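Local coordinates for variant surface glycoprotein MITat 1.13 (PDB 6Z8H) that probably forms, with many identical copies, the dense GPI-anchored surface coat whose antigenic switching lets African trypanosomes evade the host immune response, at residues S282-F287 against K339-I344; R106-A111 against A274-P279. All coordinates share one frame; numbering follows the deposited sequence.

Contact 1: S282-F287 against K339-I344; sequences SLITDF and KTWKDI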
ATOM      1  N   SER A 282      15.228  10.018  12.724  1.00 26.90           N
ATOM      2  CA  SER A 282      16.028  10.266  13.916  1.00 26.87           C
ATOM      3  C   SER A 282      15.761   9.177  14.945  1.00 26.39           C
ATOM      4  O   SER A 282      14.628   8.699  15.075  1.00 28.04           O
ATOM      5  CB  SER A 282      15.664  11.622  14.514  1.00 28.77           C
ATOM      6  OG  SER A 282      16.018  12.667  13.633  1.00 31.53           O
ATOM      7  N   LEU A 283      16.809   8.796  15.675  1.00 26.23           N
ATOM      8  CA  LEU A 283      16.750   7.730  16.661  1.00 25.88           C
ATOM      9  C   LEU A 283      17.176   8.242  18.030  1.00 25.52           C
ATOM     10  O   LEU A 283      18.196   8.931  18.162  1.00 26.27           O
ATOM     11  CB  LEU A 283      17.640   6.551  16.288  1.00 26.88           C
ATOM     12  CG  LEU A 283      17.202   5.623  15.156  1.00 28.43           C
ATOM     13  CD1 LEU A 283      18.333   4.633  14.874  1.00 30.10           C
ATOM     14  CD2 LEU A 283      15.921   4.874  15.469  1.00 27.42           C
ATOM     15  N   ILE A 284      16.390   7.882  19.050  1.00 24.12           N
ATOM     16  CA  ILE A 284      16.740   8.178  20.433  1.00 23.70           C
ATOM     17  C   ILE A 284      18.110   7.625  20.782  1.00 24.96           C
ATOM     18  O   ILE A 284      18.830   8.226  21.581  1.00 25.67           O
ATOM     19  CB  ILE A 284      15.636   7.595  21.341  1.00 22.63           C
ATOM     20  CG1 ILE A 284      14.367   8.431  21.223  1.00 24.16           C
ATOM     21  CG2 ILE A 284      16.092   7.555  22.808  1.00 23.97           C
ATOM     22  CD1 ILE A 284      13.124   7.771  21.768  1.00 25.08           C
ATOM     23  N   THR A 285      18.514   6.504  20.187  1.00 25.71           N
ATOM     24  CA  THR A 285      19.799   5.886  20.503  1.00 27.32           C
ATOM     25  C   THR A 285      20.973   6.575  19.801  1.00 27.95           C
ATOM     26  O   THR A 285      22.117   6.158  19.983  1.00 28.85           O
ATOM     27  CB  THR A 285      19.782   4.397  20.139  1.00 28.58           C
ATOM     28  OG1 THR A 285      19.370   4.271  18.776  1.00 29.63           O
ATOM     29  CG2 THR A 285      18.847   3.600  21.036  1.00 29.71           C
ATOM     30  N   ASP A 286      20.714   7.631  19.034  1.00 27.94           N
ATOM     31  CA  ASP A 286      21.743   8.451  18.406  1.00 28.56           C
ATOM     32  C   ASP A 286      22.010   9.670  19.294  1.00 28.89           C
ATOM     33  O   ASP A 286      21.178  10.580  19.382  1.00 29.18           O
ATOM     34  CB  ASP A 286      21.268   8.873  17.018  1.00 29.36           C
ATOM     35  CG  ASP A 286      22.238   9.791  16.327  1.00 30.21           C
ATOM     36  OD1 ASP A 286      23.335  10.035  16.881  1.00 31.89           O
ATOM     37  OD2 ASP A 286      21.893  10.270  15.217  1.00 32.89           O
ATOM     38  N   PHE A 287      23.198   9.721  19.903  1.00 30.34           N
ATOM     39  CA  PHE A 287      23.498  10.830  20.814  1.00 30.54           C
ATOM     40  C   PHE A 287      23.354  12.176  20.113  1.00 30.85           C
ATOM     41  O   PHE A 287      22.940  13.160  20.723  1.00 31.83           O
ATOM     42  CB  PHE A 287      24.894  10.685  21.423  1.00 31.18           C
ATOM     43  CG  PHE A 287      25.141  11.582  22.612  1.00 32.15           C
ATOM     44  CD1 PHE A 287      24.490  11.354  23.812  1.00 32.14           C
ATOM     45  CD2 PHE A 287      26.019  12.653  22.521  1.00 32.86           C
ATOM     46  CE1 PHE A 287      24.705  12.165  24.896  1.00 34.60           C
ATOM     47  CE2 PHE A 287      26.249  13.475  23.619  1.00 33.96           C
ATOM     48  CZ  PHE A 287      25.590  13.220  24.800  1.00 34.26           C
ATOM     49  N   LYS A 339      28.030   2.185  26.890  1.00 33.73           N
ATOM     50  CA  LYS A 339      27.918   2.158  28.348  1.00 33.83           C
ATOM     51  C   LYS A 339      26.535   2.628  28.808  1.00 33.36           C
ATOM     52  O   LYS A 339      25.835   1.907  29.532  1.00 34.50           O
ATOM     53  CB  LYS A 339      29.026   3.000  29.002  1.00 35.45           C
ATOM     54  CG  LYS A 339      30.424   2.516  28.679  1.00 39.10           C
ATOM     55  CD  LYS A 339      30.867   1.355  29.567  1.00 42.73           C
ATOM     56  CE  LYS A 339      32.288   1.596  30.092  1.00 44.83           C
ATOM     57  NZ  LYS A 339      32.874   0.408  30.787  1.00 46.48           N
ATOM     58  N   THR A 340      26.094   3.812  28.370  1.00 31.19           N
ATOM     59  CA  THR A 340      24.871   4.367  28.952  1.00 29.83           C
ATOM     60  C   THR A 340      23.675   3.468  28.668  1.00 29.28           C
ATOM     61  O   THR A 340      22.909   3.134  29.568  1.00 29.14           O
ATOM     62  CB  THR A 340      24.583   5.778  28.434  1.00 30.48           C
ATOM     63  OG1 THR A 340      25.785   6.545  28.410  1.00 30.12           O
ATOM     64  CG2 THR A 340      23.570   6.477  29.330  1.00 31.77           C
ATOM     65  N   TRP A 341      23.477   3.095  27.410  1.00 28.56           N
ATOM     66  CA  TRP A 341      22.339   2.244  27.084  1.00 28.74           C
ATOM     67  C   TRP A 341      22.518   0.823  27.599  1.00 30.44           C
ATOM     68  O   TRP A 341      21.526   0.142  27.889  1.00 29.76           O
ATOM     69  CB  TRP A 341      22.048   2.280  25.579  1.00 28.15           C
ATOM     70  CG  TRP A 341      21.063   3.359  25.259  1.00 27.67           C
ATOM     71  CD1 TRP A 341      21.327   4.597  24.757  1.00 27.92           C
ATOM     72  CD2 TRP A 341      19.657   3.319  25.507  1.00 26.85           C
ATOM     73  NE1 TRP A 341      20.162   5.326  24.663  1.00 28.45           N
ATOM     74  CE2 TRP A 341      19.117   4.554  25.099  1.00 26.93           C
ATOM     75  CE3 TRP A 341      18.798   2.350  26.014  1.00 27.73           C
ATOM     76  CZ2 TRP A 341      17.752   4.846  25.200  1.00 26.35           C
ATOM     77  CZ3 TRP A 341      17.451   2.640  26.108  1.00 27.38           C
ATOM     78  CH2 TRP A 341      16.938   3.867  25.681  1.00 27.73           C
ATOM     79  N   LYS A 342      23.748   0.380  27.737  1.00 31.99           N
ATOM     80  CA  LYS A 342      24.007  -0.922  28.353  1.00 33.48           C
ATOM     81  C   LYS A 342      23.570  -0.824  29.822  1.00 31.97           C
ATOM     82  O   LYS A 342      22.933  -1.734  30.262  1.00 31.69           O
ATOM     83  CB  LYS A 342      25.466  -1.335  28.148  1.00 35.99           C
ATOM     84  CG  LYS A 342      25.737  -1.966  26.795  1.00 38.03           C
ATOM     85  CD  LYS A 342      24.859  -3.178  26.538  1.00 39.24           C
ATOM     86  CE  LYS A 342      25.287  -4.026  25.362  1.00 41.50           C
ATOM     87  NZ  LYS A 342      24.210  -4.936  24.904  1.00 42.78           N
ATOM     88  N   ASP A 343      23.942   0.234  30.546  1.00 31.46           N
ATOM     89  CA  ASP A 343      23.556   0.369  31.943  1.00 30.46           C
ATOM     90  C   ASP A 343      22.039   0.505  32.080  1.00 29.16           C
ATOM     91  O   ASP A 343      21.445  -0.007  33.037  1.00 28.75           O
ATOM     92  CB  ASP A 343      24.271   1.572  32.555  1.00 32.32           C
ATOM     93  CG  ASP A 343      25.763   1.354  32.694  1.00 34.15           C
ATOM     94  OD1 ASP A 343      26.221   0.203  32.511  1.00 34.41           O
ATOM     95  OD2 ASP A 343      26.478   2.336  32.972  1.00 35.31           O
ATOM     96  N   ILE A 344      21.398   1.217  31.146  1.00 27.82           N
ATOM     97  CA  ILE A 344      19.939   1.326  31.169  1.00 28.09           C
ATOM     98  C   ILE A 344      19.305  -0.056  31.086  1.00 28.11           C
ATOM     99  O   ILE A 344      18.401  -0.396  31.858  1.00 28.63           O
ATOM    100  CB  ILE A 344      19.445   2.244  30.035  1.00 28.94           C
ATOM    101  CG1 ILE A 344      19.789   3.703  30.337  1.00 29.99           C
ATOM    102  CG2 ILE A 344      17.939   2.096  29.823  1.00 29.84           C
ATOM    103  CD1 ILE A 344      19.578   4.631  29.150  1.00 30.60           C
TER
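Contact between I284, T285 and W341 is apolar, made by two methyl groups against one indole. CG2 of T285 lies over one face of the ring, 4.1 Å above its plane and displaced toward the rim, with CE2 of W341 the nearest ring atom at 4.2 Å. The threonine rotamer sets this up: chi1 of 53° places OG1 between the backbone N and the carbonyl carbon and leaves CG2 anti to the carbonyl carbon. I284 approaches obliquely, its CG2 4.0 Å from CZ2 of W341. The opposite face of the indole is occupied from its own helix, where CD1 of I344 sits 3.8 Å above the plane, over the ring centre.

Polar bonds hold the backbone around this packing. A type I turn from L283 to D286, closed by D286 N to L283 O at 3.0 Å, presents the two methyls. The carbonyls of I284 and T285 are hydrogen-bonded by Y336 OH and N337 ND2, from the first turn of helix 336-345, and the Y336 ring meets W341 edge-to-face.

With 119 Å² buried in total, the direct contact is modest; methyl-indole packing is weakly directional and probably depends on the Y336 and N337 bonds to fix its register.

Contact 2: R106-A111 against A274-P279; sequences RPLVQA and AGASTP. With SO4 (sulfate ion), chain G.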
ATOM      1  N   ARG A 106       2.057   8.947   5.554  1.00 26.80           N
ATOM      2  CA  ARG A 106       1.287   7.729   5.329  1.00 25.12           C
ATOM      3  C   ARG A 106       0.321   7.902   4.158  1.00 26.52           C
ATOM      4  O   ARG A 106       0.388   7.104   3.208  1.00 26.44           O
ATOM      5  CB  ARG A 106       0.593   7.278   6.625  1.00 26.68           C
ATOM      6  CG  ARG A 106      -0.324   6.070   6.435  1.00 28.87           C
ATOM      7  CD  ARG A 106      -0.874   5.567   7.780  1.00 30.88           C
ATOM      8  NE  ARG A 106       0.176   4.950   8.601  1.00 34.96           N
ATOM      9  CZ  ARG A 106       0.591   5.383   9.790  1.00 36.57           C
ATOM     10  NH1 ARG A 106       0.024   6.446  10.369  1.00 38.28           N
ATOM     11  NH2 ARG A 106       1.573   4.727  10.427  1.00 36.26           N
ATOM     12  N   PRO A 107      -0.578   8.898   4.153  1.00 27.02           N
ATOM     13  CA  PRO A 107      -1.550   8.961   3.036  1.00 28.55           C
ATOM     14  C   PRO A 107      -0.910   9.301   1.694  1.00 28.54           C
ATOM     15  O   PRO A 107      -1.448   8.932   0.642  1.00 29.37           O
ATOM     16  CB  PRO A 107      -2.543  10.046   3.477  1.00 29.18           C
ATOM     17  CG  PRO A 107      -1.766  10.880   4.497  1.00 29.48           C
ATOM     18  CD  PRO A 107      -0.867   9.902   5.202  1.00 28.91           C
ATOM     19  N   LEU A 108       0.203  10.032   1.692  1.00 27.22           N
ATOM     20  CA  LEU A 108       0.893  10.333   0.438  1.00 27.99           C
ATOM     21  C   LEU A 108       1.545   9.081  -0.136  1.00 28.35           C
ATOM     22  O   LEU A 108       1.468   8.834  -1.344  1.00 28.58           O
ATOM     23  CB  LEU A 108       1.933  11.420   0.709  1.00 29.47           C
ATOM     24  CG  LEU A 108       1.360  12.734   1.238  1.00 30.28           C
ATOM     25  CD1 LEU A 108       2.483  13.653   1.713  1.00 30.45           C
ATOM     26  CD2 LEU A 108       0.518  13.437   0.198  1.00 33.16           C
ATOM     27  N   VAL A 109       2.160   8.257   0.706  1.00 26.62           N
ATOM     28  CA  VAL A 109       2.765   7.014   0.253  1.00 27.50           C
ATOM     29  C   VAL A 109       1.692   6.054  -0.218  1.00 28.11           C
ATOM     30  O   VAL A 109       1.830   5.434  -1.281  1.00 27.87           O
ATOM     31  CB  VAL A 109       3.634   6.409   1.363  1.00 28.11           C
ATOM     32  CG1 VAL A 109       4.102   5.006   1.001  1.00 29.42           C
ATOM     33  CG2 VAL A 109       4.807   7.312   1.666  1.00 28.43           C
ATOM     34  N   GLN A 110       0.570   5.993   0.496  1.00 26.95           N
ATOM     35  CA  GLN A 110      -0.526   5.126   0.087  1.00 27.33           C
ATOM     36  C   GLN A 110      -1.067   5.548  -1.268  1.00 28.83           C
ATOM     37  O   GLN A 110      -1.333   4.695  -2.122  1.00 28.63           O
ATOM     38  CB  GLN A 110      -1.646   5.145   1.123  1.00 27.79           C
ATOM     39  CG  GLN A 110      -1.347   4.402   2.438  1.00 31.19           C
ATOM     40  CD  GLN A 110      -2.327   4.719   3.546  1.00 37.09           C
ATOM     41  OE1 GLN A 110      -3.049   5.730   3.501  1.00 40.71           O
ATOM     42  NE2 GLN A 110      -2.350   3.865   4.561  1.00 36.93           N
ATOM     43  N   ALA A 111      -1.238   6.860  -1.495  1.00 28.09           N
ATOM     44  CA  ALA A 111      -1.763   7.328  -2.777  1.00 28.60           C
ATOM     45  C   ALA A 111      -0.816   6.990  -3.919  1.00 27.96           C
ATOM     46  O   ALA A 111      -1.266   6.642  -5.022  1.00 27.98           O
ATOM     47  CB  ALA A 111      -2.023   8.833  -2.690  1.00 29.82           C
ATOM     48  N   ALA A 274       5.722  17.620   0.023  1.00 35.26           N
ATOM     49  CA  ALA A 274       5.382  17.657   1.440  1.00 35.23           C
ATOM     50  C   ALA A 274       6.593  17.463   2.346  1.00 34.89           C
ATOM     51  O   ALA A 274       6.469  17.551   3.570  1.00 35.66           O
ATOM     52  CB  ALA A 274       4.333  16.582   1.737  1.00 36.33           C
ATOM     53  N   GLY A 275       7.764  17.220   1.773  1.00 35.38           N
ATOM     54  CA  GLY A 275       8.931  16.882   2.561  1.00 33.89           C
ATOM     55  C   GLY A 275       8.811  15.584   3.312  1.00 34.09           C
ATOM     56  O   GLY A 275       9.370  15.460   4.414  1.00 36.82           O
ATOM     57  N   ALA A 276       8.081  14.618   2.755  1.00 32.96           N
ATOM     58  CA  ALA A 276       7.710  13.395   3.453  1.00 32.46           C
ATOM     59  C   ALA A 276       8.454  12.162   2.953  1.00 31.80           C
ATOM     60  O   ALA A 276       8.027  11.034   3.236  1.00 32.74           O
ATOM     61  CB  ALA A 276       6.204  13.173   3.347  1.00 32.78           C
ATOM     62  N   SER A 277       9.558  12.352   2.219  1.00 31.73           N
ATOM     63  CA  SER A 277      10.255  11.217   1.636  1.00 31.21           C
ATOM     64  C   SER A 277      11.001  10.374   2.654  1.00 31.01           C
ATOM     65  O   SER A 277      11.226   9.191   2.411  1.00 32.35           O
ATOM     66  CB  SER A 277      11.236  11.695   0.564  1.00 32.73           C
ATOM     67  OG  SER A 277      10.594  12.384  -0.496  1.00 34.71           O
ATOM     68  N   THR A 278      11.411  10.937   3.786  1.00 30.05           N
ATOM     69  CA  THR A 278      12.264  10.221   4.736  1.00 28.91           C
ATOM     70  C   THR A 278      11.754  10.470   6.146  1.00 28.94           C
ATOM     71  O   THR A 278      12.444  11.083   6.973  1.00 29.01           O
ATOM     72  CB  THR A 278      13.735  10.647   4.628  1.00 31.03           C
ATOM     73  OG1 THR A 278      13.876  12.076   4.774  1.00 32.35           O
ATOM     74  CG2 THR A 278      14.372  10.233   3.290  1.00 31.66           C
ATOM     75  N   PRO A 279      10.550  10.008   6.450  1.00 27.58           N
ATOM     76  CA  PRO A 279       9.978  10.242   7.786  1.00 28.49           C
ATOM     77  C   PRO A 279      10.669   9.428   8.859  1.00 27.67           C
ATOM     78  O   PRO A 279      11.165   8.329   8.648  1.00 28.09           O
ATOM     79  CB  PRO A 279       8.525   9.782   7.633  1.00 28.84           C
ATOM     80  CG  PRO A 279       8.605   8.708   6.557  1.00 27.98           C
ATOM     81  CD  PRO A 279       9.673   9.199   5.581  1.00 27.70           C
TER
HETATM   82  S   SO4 G 505       1.555   1.699   7.192  1.00 59.85           S
HETATM   83  O1  SO4 G 505       0.308   2.354   7.485  1.00 59.50           O
HETATM   84  O2  SO4 G 505       2.584   2.228   8.047  1.00 61.34           O
HETATM   85  O3  SO4 G 505       1.906   1.932   5.817  1.00 60.16           O
HETATM   86  O4  SO4 G 505       1.420   0.286   7.421  1.00 60.09           O
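A chi1 of -60° sets CG of L108 anti to its carbonyl carbon, and chi2 of 170° extends CD1 to the methyls of A274 and A276. The partners belong to a Schellman motif ending helix 260-273: G275, with positive phi and two backbone bonds back into the last turn, ends the helix, and the alanines before and after it both direct their CB toward the long coiled-coil helix 78-129. CD1 of L108 stands 3.5 Å from CB of A274, tighter than usual for two methyl carbons, and 4.1 Å from CB of A276. One leucine branch thus touches both flanks of the turn, in a small apolar contact of 99 Å². I271, in the last turn of helix 260-273, packs on L108 as well, and A276 also lies on A105.

R106, one position before P107, where the helix is kinked, points away from this packing and belongs to the dimer interface, where it packs on I56 of the second subunit. A sulfate, probably from the crystallisation liquor, is bound there by R106 and Y52 OH of both subunits. Its S lies in the guanidinium plane, at the edge, and the side chain bends at chi3 to place NE 2.8 Å from sulfate O1, with an N-H...O angle of 144°.

How the contacts relate
From the N terminus, the chain runs through helices 34-75 and 78-129, and 106-111 on the second supplies the first half of contact 2. It then passes through the five-stranded sheet and helix 260-273, returning at 274-279 to close a loop of 162 residues. Segment 282-287 follows after two residues and opens contact 1, which closes 51 residues later on helix 336-345, after an excursion containing helices but no strand. The loops therefore follow in series, neither nesting nor crossing. Their centres lie 28 Å apart: contact 2 joins the end of helix 260-273 to the long helical bundle, whereas contact 1 ties the outgoing linker to the helical region farther from the chain centre.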